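PDB 3AQT: bacterial regulatory proteins, tetR family from Corynebacterium glutamicum, which probably represses transcription by binding DNA as a TetR-type helix-turn-helix regulator, and binds resorcinol in a separate pocket of its all-helical fold. Local coordinates for residues Q111-L116 / A124-H129; D117-V122 / L166-E171; E71-E74 / G79-T82. All coordinates share one frame; numbering follows the deposited sequence.

Interaction 3 comes first along the chain and lies in the predicted helix-turn-helix region, whereas interactions 1 and 2 lie far off on the other side of the chain's centre. Their segments alternate: 111-116, 117-122, 124-129, then 166-171. With centres about 11 Å apart, these two share helix 119-134 and touch directly, Val122 CG2 lying 3.8 Å from Leu113 O. Interaction 1 includes part of the resorcinol pocket, and interaction 2 ties the start of the same helix to helix 159-171. Centre to centre, interaction 3 is about 39 Å from interaction 1 and about 46 Å from interaction 2, so an effect of the ligand on DNA binding would probably have to be relayed over a long distance through the helices.

Interaction 1: residues Q111-L116 / A124-H129; sequences QVLTKL and AGSLRH. With RCO (resorcinol), chain D.
Leu113 reaches helix 119-134 with both branches of its side chain. Its CD1 rests on the bare backbone of Gly125, 3.8 Å from Gly125 CA, while its CD2 lies 3.7 Å from His129 CD2, meeting the imidazole at a slant. Between the two branches, Leu113 CG lies 3.9 Å from Ser126 OG. Leu113 CA stands 6.8 Å from Gly125 CA, a gap spanned by the leucine side chain.

Further bonds hold the polar ends of the helix residues. Ser126 OG sits beside its own backbone N (chi1 -61°), where it hydrogen-bonds to Val122 O one helical turn back, so the hydroxyl is engaged within the helix. His129 NE2 has a weak hydrogen bond to Pro237 O, and its side chain also touches Leu236 and Ile239.

The same helix lines part of the resorcinol pocket. Ser126 CB lies 3.4 Å from resorcinol C3, and Leu127 CD2 lies 3.8 Å from resorcinol C5. Asp165 on helix 159-171 hydrogen-bonds to the ligand. Leu113 thus packs behind one wall of the resorcinol pocket in the TetR-type C-terminal domain.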
loop_
_atom_site.group_PDB
_atom_site.type_symbol
_atom_site.label_atom_id
_atom_site.label_comp_id
_atom_site.label_asym_id
_atom_site.label_seq_id
_atom_site.Cartn_x
_atom_site.Cartn_y
_atom_site.Cartn_z
ATOM N N GLN B 111 3.681 -13.848 21.995
ATOM C CA GLN B 111 3.382 -14.628 23.192
ATOM C C GLN B 111 2.396 -15.762 22.911
ATOM O O GLN B 111 2.601 -16.891 23.351
ATOM C CB GLN B 111 2.791 -13.738 24.288
ATOM C CG GLN B 111 3.645 -12.551 24.700
ATOM C CD GLN B 111 4.886 -12.951 25.468
ATOM O OE1 GLN B 111 4.801 -13.615 26.501
ATOM N NE2 GLN B 111 6.050 -12.540 24.972
ATOM N N VAL B 112 1.330 -15.470 22.174
ATOM C CA VAL B 112 0.316 -16.479 21.881
ATOM C C VAL B 112 0.498 -17.286 20.585
ATOM O O VAL B 112 0.951 -18.432 20.605
ATOM C CB VAL B 112 -1.079 -15.836 21.846
ATOM C CG1 VAL B 112 -2.139 -16.918 21.752
ATOM C CG2 VAL B 112 -1.286 -14.966 23.077
ATOM N N LEU B 113 0.133 -16.678 19.463
ATOM C CA LEU B 113 0.210 -17.317 18.156
ATOM C C LEU B 113 1.297 -18.357 17.907
ATOM O O LEU B 113 0.993 -19.527 17.677
ATOM C CB LEU B 113 0.277 -16.251 17.060
ATOM C CG LEU B 113 -1.057 -15.606 16.682
ATOM C CD1 LEU B 113 -1.993 -16.658 16.135
ATOM C CD2 LEU B 113 -1.681 -14.955 17.896
ATOM N N THR B 114 2.559 -17.943 17.943
ATOM C CA THR B 114 3.666 -18.863 17.670
ATOM C C THR B 114 3.606 -20.203 18.413
ATOM O O THR B 114 4.367 -21.126 18.097
ATOM C CB THR B 114 5.044 -18.183 17.928
ATOM O OG1 THR B 114 5.091 -17.658 19.262
ATOM C CG2 THR B 114 5.269 -17.051 16.934
ATOM N N LYS B 115 2.697 -20.313 19.380
ATOM C CA LYS B 115 2.528 -21.548 20.150
ATOM C C LYS B 115 1.618 -22.551 19.417
ATOM O O LYS B 115 1.212 -23.572 19.974
ATOM C CB LYS B 115 1.966 -21.211 21.532
ATOM C CG LYS B 115 2.980 -20.517 22.447
ATOM C CD LYS B 115 3.879 -19.534 21.684
ATOM C CE LYS B 115 4.857 -18.814 22.603
ATOM N NZ LYS B 115 5.690 -19.756 23.408
ATOM N N LEU B 116 1.289 -22.230 18.169
ATOM C CA LEU B 116 0.481 -23.092 17.324
ATOM C C LEU B 116 1.547 -23.784 16.481
ATOM O O LEU B 116 2.602 -23.203 16.224
ATOM C CB LEU B 116 -0.448 -22.259 16.436
ATOM C CG LEU B 116 -1.498 -21.384 17.136
ATOM C CD1 LEU B 116 -2.017 -20.321 16.171
ATOM C CD2 LEU B 116 -2.642 -22.245 17.652
ATOM N N ALA B 124 -1.691 -16.486 9.546
ATOM C CA ALA B 124 -3.083 -16.117 9.353
ATOM C C ALA B 124 -3.670 -15.482 10.606
ATOM O O ALA B 124 -4.340 -14.453 10.536
ATOM C CB ALA B 124 -3.891 -17.343 8.972
ATOM N N GLY B 125 -3.417 -16.104 11.751
ATOM C CA GLY B 125 -3.941 -15.589 13.001
ATOM C C GLY B 125 -3.402 -14.211 13.322
ATOM O O GLY B 125 -4.131 -13.345 13.818
ATOM N N SER B 126 -2.118 -14.010 13.054
ATOM C CA SER B 126 -1.498 -12.727 13.309
ATOM C C SER B 126 -2.207 -11.660 12.482
ATOM O O SER B 126 -2.600 -10.609 13.004
ATOM C CB SER B 126 -0.012 -12.763 12.934
ATOM O OG SER B 126 0.696 -13.725 13.698
ATOM N N LEU B 127 -2.376 -11.941 11.191
ATOM C CA LEU B 127 -3.031 -10.997 10.302
ATOM C C LEU B 127 -4.466 -10.717 10.724
ATOM O O LEU B 127 -4.911 -9.568 10.692
ATOM C CB LEU B 127 -2.979 -11.512 8.862
ATOM C CG LEU B 127 -1.548 -11.601 8.314
ATOM C CD1 LEU B 127 -1.551 -12.198 6.909
ATOM C CD2 LEU B 127 -0.921 -10.206 8.313
ATOM N N ARG B 128 -5.187 -11.753 11.139
ATOM C CA ARG B 128 -6.568 -11.558 11.560
ATOM C C ARG B 128 -6.639 -10.638 12.774
ATOM O O ARG B 128 -7.564 -9.835 12.894
ATOM C CB ARG B 128 -7.235 -12.901 11.857
ATOM C CG ARG B 128 -7.420 -13.763 10.622
ATOM C CD ARG B 128 -7.947 -15.124 10.984
ATOM N NE ARG B 128 -9.233 -15.030 11.664
ATOM C CZ ARG B 128 -9.817 -16.041 12.302
ATOM N NH1 ARG B 128 -9.229 -17.232 12.355
ATOM N NH2 ARG B 128 -10.998 -15.862 12.875
ATOM N N HIS B 129 -5.658 -10.739 13.668
ATOM C CA HIS B 129 -5.643 -9.865 14.838
ATOM C C HIS B 129 -5.419 -8.407 14.426
ATOM O O HIS B 129 -6.035 -7.506 14.990
ATOM C CB HIS B 129 -4.549 -10.282 15.831
ATOM C CG HIS B 129 -4.965 -11.381 16.754
ATOM N ND1 HIS B 129 -6.058 -11.273 17.588
ATOM C CD2 HIS B 129 -4.449 -12.615 16.968
ATOM C CE1 HIS B 129 -6.196 -12.392 18.275
ATOM N NE2 HIS B 129 -5.232 -13.222 17.918
HETATM C C1 RCO D . 3.138 -10.190 12.877
HETATM C C2 RCO D . 3.383 -11.552 12.518
HETATM C C3 RCO D . 2.897 -12.058 11.281
HETATM C C4 RCO D . 2.183 -11.207 10.419
HETATM C C5 RCO D . 1.943 -9.869 10.771
HETATM C C6 RCO D . 2.423 -9.356 12.005
HETATM O O1 RCO D . 3.614 -9.702 14.091
HETATM O O3 RCO D . 3.117 -13.380 10.905
#

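Interaction 2: residues D117-V122 / L166-E171; sequences DDPAEV and LLHGLE
Pro119, the first residue of helix 119-134, packs against Gly169 and His168 near the end of helix 159-171. Its CB meets backbone first: Gly169 CA is 3.6 Å from Pro119 CB. With no side chain on Gly169, Pro119 CB rests directly on the glycine backbone, and Pro119 CA and Gly169 CA are 5.0 Å apart. Further along the ring, Pro119 CG stands over one face of the His168 imidazole. Pro119 CG is 3.7 Å from the centroid of the His168 ring and 16° off its normal, which meets the geometry of a CH-pi contact. The displacement is toward the rim, and the nearest ring atom to Pro119 CG is His168 NE2 at 3.6 Å. His168 carries its CG anti to the backbone N (chi1 175°), which swings the imidazole across toward the proline; the two side chains meet at about a right angle.

Asp118, at the N-cap, holds the first turn of helix 119-134. Ala120 N donates to Asp118 OD1 at 2.9 Å, approaching from 48° out of the carboxylate plane, while Asp118 O accepts from both Glu121 N and Val122 N. Asp118 OD2 forms a salt bridge with Arg174, so the cap also links to the loop that follows helix 159-171. In that loop Phe175 shares a backbone hydrogen bond with Gly169, and Thr172 touches Pro119 as well.

Across the two segments the touching groups are a saturated ring, a glycine backbone and an imidazole face, and Asp117 O remains 4.4 Å from His168 NE2. Cohesion across the contact therefore probably comes from dispersion and a weak CH-pi attraction, while polar groups such as the Asp118 carboxylate bond away from it.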
loop_
_atom_site.group_PDB
_atom_site.type_symbol
_atom_site.label_atom_id
_atom_site.label_comp_id
_atom_site.label_asym_id
_atom_site.label_seq_id
_atom_site.Cartn_x
_atom_site.Cartn_y
_atom_site.Cartn_z
ATOM N N ASP B 117 1.296 -25.012 16.052
ATOM C CA ASP B 117 2.296 -25.727 15.271
ATOM C C ASP B 117 2.315 -25.351 13.802
ATOM O O ASP B 117 3.375 -25.278 13.194
ATOM C CB ASP B 117 2.086 -27.241 15.393
ATOM C CG ASP B 117 2.267 -27.740 16.813
ATOM O OD1 ASP B 117 3.354 -27.503 17.393
ATOM O OD2 ASP B 117 1.324 -28.366 17.348
ATOM N N ASP B 118 1.141 -25.116 13.233
ATOM C CA ASP B 118 1.033 -24.777 11.820
ATOM C C ASP B 118 1.473 -23.342 11.525
ATOM O O ASP B 118 0.836 -22.377 11.962
ATOM C CB ASP B 118 -0.409 -24.972 11.361
ATOM C CG ASP B 118 -0.542 -25.019 9.862
ATOM O OD1 ASP B 118 0.376 -24.551 9.155
ATOM O OD2 ASP B 118 -1.581 -25.520 9.388
ATOM N N PRO B 119 2.570 -23.183 10.776
ATOM C CA PRO B 119 3.072 -21.852 10.436
ATOM C C PRO B 119 1.994 -21.043 9.717
ATOM O O PRO B 119 1.915 -19.821 9.854
ATOM C CB PRO B 119 4.275 -22.154 9.531
ATOM C CG PRO B 119 4.734 -23.495 10.009
ATOM C CD PRO B 119 3.428 -24.232 10.206
ATOM N N ALA B 120 1.158 -21.733 8.956
ATOM C CA ALA B 120 0.094 -21.073 8.220
ATOM C C ALA B 120 -0.920 -20.457 9.169
ATOM O O ALA B 120 -1.505 -19.424 8.861
ATOM C CB ALA B 120 -0.601 -22.063 7.286
ATOM N N GLU B 121 -1.123 -21.088 10.325
ATOM C CA GLU B 121 -2.092 -20.576 11.290
ATOM C C GLU B 121 -1.506 -19.403 12.067
ATOM O O GLU B 121 -2.223 -18.479 12.453
ATOM C CB GLU B 121 -2.520 -21.674 12.264
ATOM C CG GLU B 121 -3.956 -21.521 12.745
ATOM C CD GLU B 121 -4.355 -22.571 13.779
ATOM O OE1 GLU B 121 -3.945 -23.748 13.634
ATOM O OE2 GLU B 121 -5.092 -22.223 14.729
ATOM N N VAL B 122 -0.199 -19.452 12.296
ATOM C CA VAL B 122 0.479 -18.388 13.010
ATOM C C VAL B 122 0.362 -17.110 12.185
ATOM O O VAL B 122 -0.021 -16.056 12.694
ATOM C CB VAL B 122 1.983 -18.722 13.214
ATOM C CG1 VAL B 122 2.707 -17.534 13.824
ATOM C CG2 VAL B 122 2.127 -19.937 14.115
ATOM N N LEU B 166 7.039 -16.180 8.093
ATOM C CA LEU B 166 7.058 -16.658 6.720
ATOM C C LEU B 166 8.251 -17.570 6.459
ATOM O O LEU B 166 8.119 -18.588 5.785
ATOM C CB LEU B 166 7.077 -15.483 5.748
ATOM C CG LEU B 166 5.770 -14.686 5.670
ATOM C CD1 LEU B 166 5.956 -13.514 4.704
ATOM C CD2 LEU B 166 4.616 -15.593 5.217
ATOM N N LEU B 167 9.417 -17.213 6.989
ATOM C CA LEU B 167 10.603 -18.038 6.809
ATOM C C LEU B 167 10.350 -19.413 7.412
ATOM O O LEU B 167 10.742 -20.438 6.857
ATOM C CB LEU B 167 11.809 -17.412 7.501
ATOM C CG LEU B 167 13.051 -18.311 7.460
ATOM C CD1 LEU B 167 13.412 -18.622 6.004
ATOM C CD2 LEU B 167 14.205 -17.631 8.185
ATOM N N HIS B 168 9.699 -19.416 8.568
ATOM C CA HIS B 168 9.361 -20.642 9.272
ATOM C C HIS B 168 8.510 -21.529 8.349
ATOM O O HIS B 168 8.796 -22.712 8.165
ATOM C CB HIS B 168 8.602 -20.268 10.552
ATOM C CG HIS B 168 8.086 -21.439 11.324
ATOM N ND1 HIS B 168 8.605 -22.709 11.191
ATOM C CD2 HIS B 168 7.102 -21.528 12.251
ATOM C CE1 HIS B 168 7.961 -23.530 12.001
ATOM N NE2 HIS B 168 7.043 -22.840 12.654
ATOM N N GLY B 169 7.479 -20.939 7.751
ATOM C CA GLY B 169 6.616 -21.687 6.856
ATOM C C GLY B 169 7.324 -22.170 5.601
ATOM O O GLY B 169 6.947 -23.181 5.008
ATOM N N LEU B 170 8.351 -21.443 5.188
ATOM C CA LEU B 170 9.104 -21.815 4.003
ATOM C C LEU B 170 9.969 -23.032 4.328
ATOM O O LEU B 170 10.038 -23.984 3.550
ATOM C CB LEU B 170 9.978 -20.642 3.562
ATOM C CG LEU B 170 10.660 -20.737 2.204
ATOM C CD1 LEU B 170 9.608 -20.873 1.107
ATOM C CD2 LEU B 170 11.500 -19.487 1.975
ATOM N N GLU B 171 10.608 -23.000 5.495
ATOM C CA GLU B 171 11.474 -24.083 5.940
ATOM C C GLU B 171 10.726 -25.404 6.109
ATOM O O GLU B 171 11.294 -26.464 5.873
ATOM C CB GLU B 171 12.138 -23.720 7.271
ATOM C CG GLU B 171 12.938 -22.427 7.264
ATOM C CD GLU B 171 14.312 -22.589 6.669
ATOM O OE1 GLU B 171 15.097 -23.382 7.223
ATOM O OE2 GLU B 171 14.615 -21.931 5.656
#

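Interaction 3: residues E71-E74 / G79-T82; sequences EITE and GTGT
Two threonine torsions set up this contact: Thr73 places OG1 between its backbone N and its carbonyl carbon (chi1 49°), and Thr80 places OG1 beside its backbone N, opposite the carbonyl carbon (chi1 -65°). The hydroxyl oxygens consequently approach each other, Thr73 OG1 lying 3.2 Å from Thr80 OG1, although the side chains themselves cross at about a right angle. Both segments belong to the predicted helix-turn-helix motif of the TetR family. Thr73 lies on helix 69-75, the first helix of that motif, and Thr80 opens the 3-10 segment that follows the turn.

The approach is close at the level of the backbone too, with 5.5 Å between Thr73 CA and Thr80 CA. Beyond the pair of hydroxyls, Thr80 CA packs directly on the Thr73 side chain, 3.5 Å from Thr73 OG1 and 4.0 Å from Thr73 CB. Thr73 supplies about half of the buried surface and Thr80 about a quarter; Thr80 stays at the exposed edge and also touches Ile69 and Ala70.

What steadies Thr73 is its own helix. Its one O-H is shared between Ala70 O, the stronger partner, and Ile69 O in a bifurcated bond, so the hydroxyl is tied back to the preceding helical turn while it faces Thr80. Ile78 and Phe83 touch the same side chain. On a different side of helix 69-75, Ile72 packs on Leu51, Ala55 and Met59 of helix 41-62, which joins the motif to the preceding helix of the DNA-binding region.

The 3-10 segment has its own backbone bond. Gly79 O, itself 4.2 Å from Thr73 CB, accepts the backbone hydrogen bond from Thr82 N at 2.9 Å.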
loop_
_atom_site.group_PDB
_atom_site.type_symbol
_atom_site.label_atom_id
_atom_site.label_comp_id
_atom_site.label_asym_id
_atom_site.label_seq_id
_atom_site.Cartn_x
_atom_site.Cartn_y
_atom_site.Cartn_z
ATOM N N GLU B 71 -2.316 20.890 22.627
ATOM C CA GLU B 71 -2.931 20.065 23.648
ATOM C C GLU B 71 -1.982 18.949 24.114
ATOM O O GLU B 71 -1.977 18.562 25.279
ATOM C CB GLU B 71 -4.234 19.474 23.115
ATOM C CG GLU B 71 -5.048 18.794 24.184
ATOM C CD GLU B 71 -6.450 18.466 23.731
ATOM O OE1 GLU B 71 -7.244 18.011 24.589
ATOM O OE2 GLU B 71 -6.753 18.663 22.527
ATOM N N ILE B 72 -1.168 18.446 23.196
ATOM C CA ILE B 72 -0.216 17.392 23.504
ATOM C C ILE B 72 0.890 17.910 24.415
ATOM O O ILE B 72 1.336 17.209 25.323
ATOM C CB ILE B 72 0.398 16.836 22.199
ATOM C CG1 ILE B 72 -0.664 16.032 21.449
ATOM C CG2 ILE B 72 1.624 15.991 22.499
ATOM C CD1 ILE B 72 -0.325 15.717 19.993
ATOM N N THR B 73 1.338 19.135 24.168
ATOM C CA THR B 73 2.393 19.714 24.985
ATOM C C THR B 73 1.853 20.028 26.373
ATOM O O THR B 73 2.586 19.991 27.356
ATOM C CB THR B 73 2.965 20.999 24.348
ATOM O OG1 THR B 73 1.891 21.865 23.976
ATOM C CG2 THR B 73 3.781 20.663 23.114
ATOM N N GLU B 74 0.566 20.335 26.453
ATOM C CA GLU B 74 -0.043 20.623 27.738
ATOM C C GLU B 74 -0.063 19.320 28.534
ATOM O O GLU B 74 0.346 19.283 29.691
ATOM C CB GLU B 74 -1.470 21.151 27.553
ATOM C CG GLU B 74 -2.157 21.551 28.857
ATOM C CD GLU B 74 -3.564 22.116 28.650
ATOM O OE1 GLU B 74 -4.455 21.367 28.185
ATOM O OE2 GLU B 74 -3.776 23.316 28.958
ATOM N N GLY B 79 5.756 24.108 27.680
ATOM C CA GLY B 79 5.271 25.216 26.870
ATOM C C GLY B 79 5.029 24.786 25.435
ATOM O O GLY B 79 5.850 24.072 24.854
ATOM N N THR B 80 3.912 25.214 24.852
ATOM C CA THR B 80 3.581 24.835 23.475
ATOM C C THR B 80 4.657 25.216 22.464
ATOM O O THR B 80 4.960 24.448 21.540
ATOM C CB THR B 80 2.256 25.470 23.012
ATOM O OG1 THR B 80 1.173 24.946 23.793
ATOM C CG2 THR B 80 2.012 25.165 21.539
ATOM N N GLY B 81 5.231 26.402 22.637
ATOM C CA GLY B 81 6.257 26.850 21.718
ATOM C C GLY B 81 7.556 26.078 21.836
ATOM O O GLY B 81 8.512 26.378 21.125
ATOM N N THR B 82 7.605 25.083 22.713
ATOM C CA THR B 82 8.834 24.320 22.895
ATOM C C THR B 82 8.800 22.914 22.302
ATOM O O THR B 82 9.790 22.186 22.364
ATOM C CB THR B 82 9.201 24.220 24.395
ATOM O OG1 THR B 82 8.222 23.431 25.083
ATOM C CG2 THR B 82 9.239 25.602 25.019
#